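Local atomic coordinates of uncharacterized RNA methyltransferase pyrab10780 (Pyrococcus abyssi, PDB entry 2JJQ), a protein that catalyses methyl transfer from S-adenosyl-L-methionine to carbon 5 of uridine 54 in tRNA, leaving 5-methyluridine and S-adenosyl-L-homocysteine. Residues Gln272-Ser275 against Tyr276-Val279. Sequence-based numbering, arbitrary orientation.
Sequences QTNS and YQAV. With SAH (S-adenosyl-L-homocysteine), chain B.
Two backbone amides share the side-chain oxygen of Asn274. Gln277 N points at Asn274 OD1 almost straight (3.1 Å, N-H...O 177°), although this donor stands above the plane of the Asn274 side-chain carbonyl, whereas Tyr276 N makes a weak, bent bond to Asn274 OD1 at 3.0 Å. With CG anti to the backbone N (chi1 177°), Asn274 brings OD1 to these two N-H groups. At the other end of the amide, Asn274 ND2 packs 3.6 Å from Gln277 CG and donates to Ser121 OG and to the carbonyl of Met411, consistent with an amide turned to leave OD1 for the helix. The Gln277 amide lies at 57° to it; its OE1 accepts from Asn280 ND2, and its NE2 donates to the carbonyls of Val119 and Asp410. This is an N-cap: Asn274 occupies the cap position of helix 275-288 in the methyltransferase domain, and Asn274 O starts the helical bonding by accepting from Ala278 N at 2.9 Å. Val279 N follows on Ser275 O. Just ahead of the cap, Gln272 CB rests against Ala278 CB (4.1 Å). From there the Gln272 chain bends at chi2, and Gln272 NE2 donates one bond to carboxylate oxygen OXT of S-adenosyl-L-homocysteine at 3.0 Å; Thr303 and Asp360, which also hydrogen-bond the ligand, lie near this side chain.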
loop_
_atom_site.group_PDB
_atom_site.type_symbol
_atom_site.label_atom_id
_atom_site.label_comp_id
_atom_site.label_asym_id
_atom_site.label_seq_id
_atom_site.Cartn_x
_atom_site.Cartn_y
_atom_site.Cartn_z
ATOM N N GLN A 272 -2.511 4.904 3.709
ATOM C CA GLN A 272 -1.954 4.832 2.380
ATOM C C GLN A 272 -0.399 4.887 2.487
ATOM O O GLN A 272 0.149 5.727 3.225
ATOM C CB GLN A 272 -2.432 6.027 1.542
ATOM C CG GLN A 272 -3.947 6.235 1.572
ATOM C CD GLN A 272 -4.565 5.224 0.681
ATOM O OE1 GLN A 272 -3.897 4.705 -0.219
ATOM N NE2 GLN A 272 -5.834 4.896 0.926
ATOM N N THR A 273 0.298 4.040 1.721
ATOM C CA THR A 273 1.750 3.882 1.902
ATOM C C THR A 273 2.602 4.920 1.182
ATOM O O THR A 273 3.784 5.013 1.465
ATOM C CB THR A 273 2.221 2.505 1.480
ATOM O OG1 THR A 273 1.802 2.266 0.127
ATOM C CG2 THR A 273 1.569 1.440 2.376
ATOM N N ASN A 274 2.027 5.639 0.227
ATOM C CA ASN A 274 2.779 6.651 -0.512
ATOM C C ASN A 274 2.221 8.012 -0.121
ATOM O O ASN A 274 1.187 8.441 -0.596
ATOM C CB ASN A 274 2.703 6.348 -2.011
ATOM C CG ASN A 274 3.395 7.393 -2.870
ATOM O OD1 ASN A 274 3.660 8.529 -2.435
ATOM N ND2 ASN A 274 3.606 7.038 -4.138
ATOM N N SER A 275 2.902 8.677 0.792
ATOM C CA SER A 275 2.283 9.891 1.341
ATOM C C SER A 275 2.130 10.939 0.254
ATOM O O SER A 275 1.175 11.734 0.283
ATOM C CB SER A 275 3.110 10.457 2.499
ATOM O OG SER A 275 3.091 9.529 3.583
ATOM N N TYR A 276 3.063 10.958 -0.706
ATOM C CA TYR A 276 3.089 12.077 -1.687
ATOM C C TYR A 276 1.934 11.988 -2.619
ATOM O O TYR A 276 1.211 12.971 -2.850
ATOM C CB TYR A 276 4.399 12.075 -2.456
ATOM C CG TYR A 276 5.525 12.530 -1.547
ATOM C CD1 TYR A 276 5.794 13.882 -1.380
ATOM C CD2 TYR A 276 6.252 11.608 -0.785
ATOM C CE1 TYR A 276 6.810 14.319 -0.501
ATOM C CE2 TYR A 276 7.270 12.039 0.080
ATOM C CZ TYR A 276 7.525 13.387 0.217
ATOM O OH TYR A 276 8.549 13.824 1.049
ATOM N N GLN A 277 1.703 10.775 -3.100
ATOM C CA GLN A 277 0.527 10.543 -3.967
ATOM C C GLN A 277 -0.743 10.580 -3.177
ATOM O O GLN A 277 -1.803 10.839 -3.745
ATOM C CB GLN A 277 0.512 9.164 -4.500
ATOM C CG GLN A 277 0.989 8.951 -5.804
ATOM C CD GLN A 277 0.405 9.767 -6.986
ATOM O OE1 GLN A 277 -0.282 10.822 -6.901
ATOM N NE2 GLN A 277 0.831 9.300 -8.125
ATOM N N ALA A 278 -0.675 10.227 -1.889
ATOM C CA ALA A 278 -1.890 10.241 -1.069
ATOM C C ALA A 278 -2.472 11.656 -1.112
ATOM O O ALA A 278 -3.672 11.821 -1.020
ATOM C CB ALA A 278 -1.557 9.833 0.346
ATOM N N VAL A 279 -1.603 12.668 -1.160
ATOM C CA VAL A 279 -2.058 14.065 -1.211
ATOM C C VAL A 279 -2.877 14.219 -2.507
ATOM O O VAL A 279 -3.977 14.793 -2.488
ATOM C CB VAL A 279 -0.889 15.058 -1.150
ATOM C CG1 VAL A 279 -1.373 16.481 -1.432
ATOM C CG2 VAL A 279 -0.217 14.970 0.258
HETATM N N SAH B . -10.528 4.174 2.164
HETATM C CA SAH B . -9.621 3.454 3.118
HETATM C CB SAH B . -9.090 2.160 2.503
HETATM C CG SAH B . -10.174 1.135 2.253
HETATM S SD SAH B . -9.373 -0.477 2.212
HETATM C C SAH B . -8.435 4.348 3.396
HETATM O O SAH B . -7.600 4.113 4.284
HETATM O OXT SAH B . -8.276 5.336 2.693
HETATM C "C5'" SAH B . -10.846 -1.467 2.151
HETATM C "C4'" SAH B . -11.592 -1.392 3.496
HETATM O "O4'" SAH B . -12.707 -2.321 3.543
HETATM C "C3'" SAH B . -10.736 -1.738 4.714
HETATM O "O3'" SAH B . -10.675 -0.583 5.575
HETATM C "C2'" SAH B . -11.460 -2.944 5.363
HETATM O "O2'" SAH B . -11.469 -2.965 6.794
HETATM C "C1'" SAH B . -12.876 -2.792 4.893
HETATM N N9 SAH B . -13.658 -3.996 4.636
HETATM C C8 SAH B . -13.229 -5.185 4.148
HETATM N N7 SAH B . -14.306 -5.990 3.942
HETATM C C5 SAH B . -15.415 -5.304 4.261
HETATM C C6 SAH B . -16.872 -5.553 4.268
HETATM N N6 SAH B . -17.306 -6.773 3.867
HETATM N N1 SAH B . -17.686 -4.530 4.690
HETATM C C2 SAH B . -17.211 -3.329 5.086
HETATM N N3 SAH B . -15.899 -3.059 5.114
HETATM C C4 SAH B . -14.993 -3.981 4.711
#